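Side-chain contacts in UDP-glucose:anthocyanidin 3-O-glucosyltransferase (PDB 4REL), which is a plant glycosyltransferase of the GT-B fold, in which two Rossmann-like domains, each built on a parallel beta sheet, face each other across a cleft: residues Ala162-Leu167 and Leu173-Val178; Lys310-Arg315 and Gly320-Trp325; Val7-Phe12 and Pro19-Leu24. All blocks are in the same frame, centred on the assembly; numbering follows the deposited sequence.

Interaction 1 (Ala162-Leu167 and Leu173-Val178)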
loop_
_atom_site.group_PDB
_atom_site.type_symbol
_atom_site.label_atom_id
_atom_site.label_comp_id
_atom_site.label_asym_id
_atom_site.label_seq_id
_atom_site.Cartn_x
_atom_site.Cartn_y
_atom_site.Cartn_z
ATOM N N ALA A 162 -9.478 -17.280 16.426
ATOM C CA ALA A 162 -8.851 -18.541 16.024
ATOM C C ALA A 162 -7.769 -18.255 15.001
ATOM O O ALA A 162 -7.956 -17.413 14.122
ATOM C CB ALA A 162 -9.874 -19.488 15.444
ATOM N N THR A 163 -6.655 -18.976 15.095
ATOM C CA THR A 163 -5.499 -18.704 14.247
ATOM C C THR A 163 -5.584 -19.459 12.920
ATOM O O THR A 163 -6.225 -20.515 12.839
ATOM C CB THR A 163 -4.183 -19.036 14.975
ATOM O OG1 THR A 163 -4.258 -20.351 15.538
ATOM C CG2 THR A 163 -3.947 -18.049 16.110
ATOM N N LEU A 164 -4.957 -18.902 11.884
ATOM C CA LEU A 164 -5.003 -19.480 10.546
ATOM C C LEU A 164 -3.773 -20.361 10.338
ATOM O O LEU A 164 -2.939 -20.103 9.463
ATOM C CB LEU A 164 -5.055 -18.375 9.479
ATOM C CG LEU A 164 -6.186 -17.349 9.622
ATOM C CD1 LEU A 164 -6.220 -16.393 8.434
ATOM C CD2 LEU A 164 -7.531 -18.038 9.777
ATOM N N ASP A 165 -3.670 -21.413 11.141
ATOM C CA ASP A 165 -2.462 -22.230 11.160
ATOM C C ASP A 165 -2.167 -22.893 9.820
ATOM O O ASP A 165 -1.019 -23.242 9.542
ATOM C CB ASP A 165 -2.543 -23.277 12.268
ATOM C CG ASP A 165 -2.612 -22.655 13.647
ATOM O OD1 ASP A 165 -3.732 -22.300 14.079
ATOM O OD2 ASP A 165 -1.547 -22.523 14.297
ATOM N N PHE A 166 -3.189 -23.022 8.977
ATOM C CA PHE A 166 -3.012 -23.668 7.670
ATOM C C PHE A 166 -2.216 -22.838 6.660
ATOM O O PHE A 166 -1.899 -23.321 5.571
ATOM C CB PHE A 166 -4.364 -24.081 7.068
ATOM C CG PHE A 166 -5.394 -22.982 7.050
ATOM C CD1 PHE A 166 -5.386 -22.017 6.050
ATOM C CD2 PHE A 166 -6.390 -22.938 8.006
ATOM C CE1 PHE A 166 -6.339 -21.012 6.029
ATOM C CE2 PHE A 166 -7.356 -21.936 7.990
ATOM C CZ PHE A 166 -7.325 -20.971 6.998
ATOM N N LEU A 167 -1.914 -21.588 7.009
ATOM C CA LEU A 167 -1.090 -20.728 6.160
ATOM C C LEU A 167 0.343 -20.788 6.654
ATOM O O LEU A 167 0.649 -20.266 7.729
ATOM C CB LEU A 167 -1.580 -19.275 6.231
ATOM C CG LEU A 167 -3.040 -18.966 5.900
ATOM C CD1 LEU A 167 -3.338 -17.493 6.178
ATOM C CD2 LEU A 167 -3.357 -19.317 4.442
ATOM N N LEU A 173 -1.875 -14.979 12.058
ATOM C CA LEU A 173 -3.076 -14.362 11.495
ATOM C C LEU A 173 -4.316 -15.027 12.085
ATOM O O LEU A 173 -4.321 -16.239 12.343
ATOM C CB LEU A 173 -3.115 -14.474 9.957
ATOM C CG LEU A 173 -2.014 -13.768 9.168
ATOM C CD1 LEU A 173 -2.305 -13.861 7.692
ATOM C CD2 LEU A 173 -1.966 -12.307 9.588
ATOM N N ARG A 174 -5.349 -14.224 12.331
ATOM C CA ARG A 174 -6.583 -14.727 12.920
ATOM C C ARG A 174 -7.779 -14.499 12.015
ATOM O O ARG A 174 -7.760 -13.649 11.124
ATOM C CB ARG A 174 -6.872 -14.024 14.241
ATOM C CG ARG A 174 -5.786 -14.125 15.282
ATOM C CD ARG A 174 -6.215 -13.235 16.419
ATOM N NE ARG A 174 -5.282 -13.222 17.530
ATOM C CZ ARG A 174 -5.511 -12.554 18.657
ATOM N NH1 ARG A 174 -6.636 -11.860 18.796
ATOM N NH2 ARG A 174 -4.623 -12.583 19.640
ATOM N N VAL A 175 -8.834 -15.261 12.279
ATOM C CA VAL A 175 -10.118 -15.087 11.630
ATOM C C VAL A 175 -10.539 -13.614 11.559
ATOM O O VAL A 175 -10.955 -13.126 10.506
ATOM C CB VAL A 175 -11.179 -15.922 12.375
ATOM C CG1 VAL A 175 -12.577 -15.391 12.121
ATOM C CG2 VAL A 175 -11.065 -17.373 11.965
ATOM N N GLU A 176 -10.385 -12.893 12.666
ATOM C CA GLU A 176 -10.836 -11.500 12.722
ATOM C C GLU A 176 -10.017 -10.545 11.844
ATOM O O GLU A 176 -10.430 -9.405 11.596
ATOM C CB GLU A 176 -10.844 -11.001 14.168
ATOM C CG GLU A 176 -9.466 -10.878 14.784
ATOM C CD GLU A 176 -9.516 -10.507 16.252
ATOM O OE1 GLU A 176 -10.032 -9.416 16.571
ATOM O OE2 GLU A 176 -9.043 -11.309 17.083
ATOM N N ASP A 177 -8.866 -11.007 11.358
ATOM C CA ASP A 177 -8.013 -10.172 10.514
ATOM C C ASP A 177 -8.368 -10.248 9.028
ATOM O O ASP A 177 -7.941 -9.403 8.245
ATOM C CB ASP A 177 -6.545 -10.574 10.686
ATOM C CG ASP A 177 -6.091 -10.548 12.135
ATOM O OD1 ASP A 177 -6.547 -9.664 12.893
ATOM O OD2 ASP A 177 -5.263 -11.411 12.510
ATOM N N VAL A 178 -9.129 -11.272 8.646
ATOM C CA VAL A 178 -9.400 -11.565 7.235
ATOM C C VAL A 178 -10.191 -10.437 6.557
ATOM O O VAL A 178 -11.157 -9.932 7.131
ATOM C CB VAL A 178 -10.164 -12.896 7.116
ATOM C CG1 VAL A 178 -10.576 -13.170 5.682
ATOM C CG2 VAL A 178 -9.306 -14.044 7.661
#

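Interaction 2 (Lys310-Arg315 and Gly320-Trp325)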
loop_
_atom_site.group_PDB
_atom_site.type_symbol
_atom_site.label_atom_id
_atom_site.label_comp_id
_atom_site.label_asym_id
_atom_site.label_seq_id
_atom_site.Cartn_x
_atom_site.Cartn_y
_atom_site.Cartn_z
ATOM N N LYS A 310 -15.331 20.991 20.387
ATOM C CA LYS A 310 -15.183 22.439 20.421
ATOM C C LYS A 310 -13.973 22.835 21.274
ATOM O O LYS A 310 -13.820 22.368 22.403
ATOM C CB LYS A 310 -16.449 23.105 20.970
ATOM C CG LYS A 310 -16.345 24.620 21.005
ATOM C CD LYS A 310 -17.616 25.289 21.500
ATOM C CE LYS A 310 -17.503 26.800 21.352
ATOM N NZ LYS A 310 -18.647 27.523 21.965
ATOM N N GLY A 311 -13.103 23.676 20.713
ATOM C CA GLY A 311 -11.939 24.155 21.435
ATOM C C GLY A 311 -10.740 23.221 21.460
ATOM O O GLY A 311 -9.678 23.592 21.974
ATOM N N PHE A 312 -10.891 22.013 20.925
ATOM C CA PHE A 312 -9.793 21.048 20.959
ATOM C C PHE A 312 -8.534 21.563 20.254
ATOM O O PHE A 312 -7.433 21.488 20.804
ATOM C CB PHE A 312 -10.224 19.693 20.376
ATOM C CG PHE A 312 -9.072 18.861 19.861
ATOM C CD1 PHE A 312 -8.219 18.207 20.741
ATOM C CD2 PHE A 312 -8.853 18.733 18.499
ATOM C CE1 PHE A 312 -7.151 17.449 20.268
ATOM C CE2 PHE A 312 -7.790 17.972 18.018
ATOM C CZ PHE A 312 -6.940 17.338 18.902
ATOM N N VAL A 313 -8.678 22.064 19.032
ATOM C CA VAL A 313 -7.504 22.518 18.296
ATOM C C VAL A 313 -6.871 23.706 19.007
ATOM O O VAL A 313 -5.652 23.787 19.152
ATOM C CB VAL A 313 -7.839 22.913 16.844
ATOM C CG1 VAL A 313 -6.604 23.413 16.145
ATOM C CG2 VAL A 313 -8.405 21.717 16.084
ATOM N N GLU A 314 -7.715 24.629 19.455
ATOM C CA GLU A 314 -7.238 25.808 20.164
ATOM C C GLU A 314 -6.513 25.450 21.467
ATOM O O GLU A 314 -5.406 25.937 21.719
ATOM C CB GLU A 314 -8.401 26.770 20.440
ATOM C CG GLU A 314 -7.960 28.093 21.025
ATOM C CD GLU A 314 -9.082 29.117 21.070
ATOM O OE1 GLU A 314 -10.125 28.895 20.412
ATOM O OE2 GLU A 314 -8.910 30.146 21.758
ATOM N N ARG A 315 -7.116 24.594 22.286
ATOM C CA ARG A 315 -6.501 24.218 23.560
ATOM C C ARG A 315 -5.171 23.462 23.389
ATOM O O ARG A 315 -4.276 23.584 24.228
ATOM C CB ARG A 315 -7.465 23.402 24.434
ATOM C CG ARG A 315 -8.644 24.191 25.007
ATOM C CD ARG A 315 -9.445 23.313 25.973
ATOM N NE ARG A 315 -9.829 22.049 25.350
ATOM C CZ ARG A 315 -10.982 21.844 24.721
ATOM N NH1 ARG A 315 -11.884 22.817 24.637
ATOM N NH2 ARG A 315 -11.236 20.665 24.173
ATOM N N GLY A 320 0.473 20.707 19.714
ATOM C CA GLY A 320 0.034 19.834 18.646
ATOM C C GLY A 320 -0.253 20.601 17.384
ATOM O O GLY A 320 -0.475 21.808 17.422
ATOM N N LYS A 321 -0.230 19.894 16.259
ATOM C CA LYS A 321 -0.552 20.491 14.972
ATOM C C LYS A 321 -1.614 19.624 14.332
ATOM O O LYS A 321 -1.418 18.417 14.187
ATOM C CB LYS A 321 0.675 20.512 14.052
ATOM C CG LYS A 321 1.584 21.724 14.212
ATOM C CD LYS A 321 2.332 22.014 12.915
ATOM C CE LYS A 321 2.144 23.468 12.485
ATOM N NZ LYS A 321 3.123 24.401 13.138
ATOM N N VAL A 322 -2.737 20.232 13.966
ATOM C CA VAL A 322 -3.772 19.532 13.218
ATOM C C VAL A 322 -3.798 20.172 11.843
ATOM O O VAL A 322 -4.130 21.354 11.709
ATOM C CB VAL A 322 -5.135 19.664 13.914
ATOM C CG1 VAL A 322 -6.228 18.992 13.084
ATOM C CG2 VAL A 322 -5.066 19.055 15.322
ATOM N N VAL A 323 -3.402 19.408 10.822
ATOM C CA VAL A 323 -3.185 19.973 9.494
ATOM C C VAL A 323 -3.795 19.082 8.422
ATOM O O VAL A 323 -4.069 17.909 8.666
ATOM C CB VAL A 323 -1.687 20.171 9.212
ATOM C CG1 VAL A 323 -1.097 21.192 10.182
ATOM C CG2 VAL A 323 -0.961 18.851 9.322
ATOM N N SER A 324 -4.012 19.643 7.238
ATOM C CA SER A 324 -4.667 18.914 6.161
ATOM C C SER A 324 -3.705 17.990 5.427
ATOM O O SER A 324 -4.125 16.994 4.837
ATOM C CB SER A 324 -5.303 19.893 5.165
ATOM O OG SER A 324 -6.292 20.673 5.804
ATOM N N TRP A 325 -2.418 18.322 5.472
ATOM C CA TRP A 325 -1.396 17.571 4.746
ATOM C C TRP A 325 -0.036 17.685 5.430
ATOM O O TRP A 325 0.298 18.731 5.985
ATOM C CB TRP A 325 -1.296 18.096 3.307
ATOM C CG TRP A 325 -0.119 17.564 2.542
ATOM C CD1 TRP A 325 -0.084 16.439 1.767
ATOM C CD2 TRP A 325 1.194 18.138 2.476
ATOM N NE1 TRP A 325 1.169 16.278 1.225
ATOM C CE2 TRP A 325 1.973 17.306 1.647
ATOM C CE3 TRP A 325 1.787 19.274 3.042
ATOM C CZ2 TRP A 325 3.316 17.575 1.369
ATOM C CZ3 TRP A 325 3.117 19.539 2.765
ATOM C CH2 TRP A 325 3.867 18.695 1.937
HETATM O O HOH W 1 -3.851 22.139 17.809
#

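Interaction 3 (Val7-Phe12 and Pro19-Leu24)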
loop_
_atom_site.group_PDB
_atom_site.type_symbol
_atom_site.label_atom_id
_atom_site.label_comp_id
_atom_site.label_asym_id
_atom_site.label_seq_id
_atom_site.Cartn_x
_atom_site.Cartn_y
_atom_site.Cartn_z
ATOM N N VAL A 7 7.267 -2.403 -23.207
ATOM C CA VAL A 7 6.517 -2.864 -22.052
ATOM C C VAL A 7 5.262 -2.005 -21.907
ATOM O O VAL A 7 5.335 -0.769 -21.896
ATOM C CB VAL A 7 7.372 -2.743 -20.777
ATOM C CG1 VAL A 7 6.616 -3.263 -19.564
ATOM C CG2 VAL A 7 8.670 -3.508 -20.957
ATOM N N ALA A 8 4.103 -2.653 -21.823
ATOM C CA ALA A 8 2.871 -1.930 -21.542
ATOM C C ALA A 8 2.578 -2.120 -20.075
ATOM O O ALA A 8 2.733 -3.226 -19.553
ATOM C CB ALA A 8 1.728 -2.463 -22.383
ATOM N N ILE A 9 2.147 -1.045 -19.411
ATOM C CA ILE A 9 1.927 -1.074 -17.975
ATOM C C ILE A 9 0.509 -0.648 -17.649
ATOM O O ILE A 9 0.051 0.404 -18.112
ATOM C CB ILE A 9 2.923 -0.150 -17.240
ATOM C CG1 ILE A 9 4.368 -0.597 -17.519
ATOM C CG2 ILE A 9 2.659 -0.170 -15.733
ATOM C CD1 ILE A 9 5.092 0.283 -18.526
ATOM N N PHE A 10 -0.181 -1.476 -16.862
ATOM C CA PHE A 10 -1.551 -1.178 -16.415
ATOM C C PHE A 10 -1.624 -1.039 -14.903
ATOM O O PHE A 10 -1.702 -2.045 -14.200
ATOM C CB PHE A 10 -2.526 -2.295 -16.841
ATOM C CG PHE A 10 -2.635 -2.481 -18.340
ATOM C CD1 PHE A 10 -3.472 -1.670 -19.099
ATOM C CD2 PHE A 10 -1.915 -3.485 -18.977
ATOM C CE1 PHE A 10 -3.576 -1.843 -20.478
ATOM C CE2 PHE A 10 -2.011 -3.674 -20.353
ATOM C CZ PHE A 10 -2.851 -2.848 -21.106
ATOM N N PRO A 11 -1.621 0.204 -14.393
ATOM C CA PRO A 11 -1.910 0.359 -12.964
ATOM C C PRO A 11 -3.355 0.013 -12.664
ATOM O O PRO A 11 -4.201 0.068 -13.558
ATOM C CB PRO A 11 -1.723 1.861 -12.734
ATOM C CG PRO A 11 -2.042 2.477 -14.088
ATOM C CD PRO A 11 -1.433 1.503 -15.063
ATOM N N PHE A 12 -3.629 -0.338 -11.412
ATOM C CA PHE A 12 -4.979 -0.241 -10.866
ATOM C C PHE A 12 -5.129 1.261 -10.632
ATOM O O PHE A 12 -4.418 1.842 -9.814
ATOM C CB PHE A 12 -5.052 -1.037 -9.562
ATOM C CG PHE A 12 -6.442 -1.174 -8.992
ATOM C CD1 PHE A 12 -7.477 -1.738 -9.734
ATOM C CD2 PHE A 12 -6.693 -0.802 -7.685
ATOM C CE1 PHE A 12 -8.760 -1.884 -9.173
ATOM C CE2 PHE A 12 -7.966 -0.944 -7.124
ATOM C CZ PHE A 12 -8.992 -1.488 -7.867
ATOM N N PRO A 19 1.443 5.610 -7.246
ATOM C CA PRO A 19 2.879 5.888 -7.102
ATOM C C PRO A 19 3.813 4.651 -7.061
ATOM O O PRO A 19 4.877 4.711 -7.683
ATOM C CB PRO A 19 2.954 6.692 -5.796
ATOM C CG PRO A 19 1.597 7.324 -5.667
ATOM C CD PRO A 19 0.642 6.289 -6.206
ATOM N N PRO A 20 3.439 3.554 -6.361
ATOM C CA PRO A 20 4.393 2.433 -6.347
ATOM C C PRO A 20 4.675 1.841 -7.729
ATOM O O PRO A 20 5.808 1.408 -7.985
ATOM C CB PRO A 20 3.698 1.378 -5.471
ATOM C CG PRO A 20 2.718 2.142 -4.644
ATOM C CD PRO A 20 2.278 3.303 -5.480
ATOM N N LEU A 21 3.686 1.824 -8.618
ATOM C CA LEU A 21 3.930 1.252 -9.938
ATOM C C LEU A 21 4.731 2.224 -10.802
ATOM O O LEU A 21 5.608 1.803 -11.559
ATOM C CB LEU A 21 2.621 0.835 -10.615
ATOM C CG LEU A 21 2.803 0.070 -11.931
ATOM C CD1 LEU A 21 3.741 -1.116 -11.751
ATOM C CD2 LEU A 21 1.440 -0.385 -12.424
ATOM N N LEU A 22 4.442 3.523 -10.703
ATOM C CA LEU A 22 5.256 4.495 -11.440
ATOM C C LEU A 22 6.687 4.433 -10.950
ATOM O O LEU A 22 7.631 4.533 -11.739
ATOM C CB LEU A 22 4.725 5.922 -11.283
ATOM C CG LEU A 22 5.590 7.000 -11.933
ATOM C CD1 LEU A 22 5.699 6.739 -13.411
ATOM C CD2 LEU A 22 4.960 8.366 -11.673
ATOM N N ASN A 23 6.845 4.257 -9.645
ATOM C CA ASN A 23 8.166 4.136 -9.039
ATOM C C ASN A 23 8.946 2.998 -9.690
ATOM O O ASN A 23 10.100 3.163 -10.088
ATOM C CB ASN A 23 8.009 3.879 -7.544
ATOM C CG ASN A 23 9.304 4.030 -6.782
ATOM O OD1 ASN A 23 10.117 4.920 -7.062
ATOM N ND2 ASN A 23 9.499 3.166 -5.787
ATOM N N LEU A 24 8.310 1.840 -9.811
ATOM C CA LEU A 24 8.971 0.692 -10.433
ATOM C C LEU A 24 9.298 0.950 -11.904
ATOM O O LEU A 24 10.409 0.668 -12.370
ATOM C CB LEU A 24 8.103 -0.561 -10.299
ATOM C CG LEU A 24 8.637 -1.807 -11.022
ATOM C CD1 LEU A 24 9.944 -2.284 -10.406
ATOM C CD2 LEU A 24 7.592 -2.926 -10.981
#

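Interaction 1 (Ala162-Leu167 and Leu173-Val178)
L164 directs its branched end into a groove formed by L173, V175 and V178. Its CG is held beside the backbone N (chi1 -55°), and the two methyls divide the work. CD1 lies 4.0 Å from L173 CB and equally close to V178 CG2, while CD2 faces V175, 4.2 Å from V175 CG2. The L164 and L173 side chains slant across one another; farther along, L167 meets L173 at about a right angle, with 4.1 Å between L167 CD1 and L173 CD1. Beside this apolar layer T163 and R174 form a single antiparallel bridge, a non-hydrogen-bonded pair flanked by V175 N to A162 O (3.0 Å) and L164 N to L173 O (2.8 Å). The extended R174 chain carries NH1 to E176 OE2, a 3.0 Å salt bridge that lies in the guanidinium plane but above that of the carboxylate. D177 OD2 accepts a hydrogen bond from R174 N and is also salt-bridged to R373 of helix 368-378; E176 pairs with K388. The buried leucines and valines pack together, while the acidic groups, probably ionised beside so many cations, tie this loop to the C-terminal half of the chain.

Interaction 2 (Lys310-Arg315 and Gly320-Trp325)
V322 meets both F312 and V313, and these apolar touches are the direct side-chain contacts between 310-315 and 320-325. The V322 CG2 methyl does the work, held beside the backbone N while CG1 takes the anti position (chi1 177°). It approaches the F312 ring obliquely, 4.0 Å from F312 CE2, and V313 CG2 stands 4.3 Å away from the same V322 CG2. F312 reaches the strand because its CG is nearly anti to the backbone N (chi1 156°), which swings the ring off the short helix 312-315. The ring also packs on F296 and W298 of strand 296-299 and on A286 of helix 279-292.

The polar link is indirect. A water donates to V313 O at 2.8 Å and, much more weakly, to G320 O at 3.4 Å, bridging a helix carbonyl to the start of the strand.

Hydrogen bonds within 310-315 shape the helix start. G311 occupies the N-cap position, and its O accepts R315 N at 2.8 Å. R315 folds back so that NH1 donates 3.0 Å to K310 O, in the carbonyl plane on a lone pair, and the guanidinium lays one face over G311 O, 3.4 Å from its plane. R315 NE is salt-bridged to E290 of helix 279-292, so the arginine clasps the first turn and a neighbouring helix together.

Chemically, the contact is sparse and mostly dispersive: one valine methyl of an edge strand rests against the buried ring of F312, which also packs on strand 296-299, with V313 at the exposed margin. Directional bonding lies mainly within the helix start and along the strand's pairing with 296-299, the water adding a soft tether in this beta-alpha-beta unit.

Interaction 3 (Val7-Phe12 and Pro19-Leu24)
L21 pushes its CD2 methyl between I9 and P11, making one branch of the leucine the centre of the contact. CD2 of L21 is 3.5 Å from I9 CG2 and the same distance from P11 CA, with P11 CB slightly farther at 3.9 Å. The tertiary carbon follows, L21 CG lying 3.8 Å from I9 CG2. The L21 and I9 side chains pass each other at a slant. Two torsions set up the meeting: L21 CG points away from its backbone N (chi1 -173°), reaching out from the helix, and I9 offers CG2 rather than CG1 because CG2 holds the anti position (chi1 -60°). The backbone F10 O also borders this patch, 4.0 Å from L21 CD2.

In the next shell, I9 and P11 both rest on F39 of strand 36-42, while I9 is hydrogen-bonded through its backbone to S38. N23, a little farther along the helix, is held by C241 N and L239 O. Beyond P11, the F12 ring meets H17 and F116 edge-to-face, two residues that line the pocket of the bound kaempferol. A strand, its loop and a helix packed back upon it are the opening beta-alpha unit of the N-terminal Rossmann-like domain.

Overall arrangement
From the N terminus, interaction 3 comes first: strand 6-10 runs into helix 18-31, and the contact closes the loop between them in the N-terminal sheet. Interaction 1 follows, closing the five residues 168-172 in the long loop between helices 148-157 and 191-197. Interaction 2 is last, closing residues 316-319 between helix 312-315 and edge strand 320-323 of the second sheet. The three are in series, none nesting or crossing. Interactions 1 and 3 lie on opposite sides of the chain's centre, and interaction 2 stands about 38 Å and 37 Å, centre to centre, from interactions 1 and 3. Interactions 3 and 2 each join strand to helix within one domain; side chains of interaction 1 reach helix 368-378.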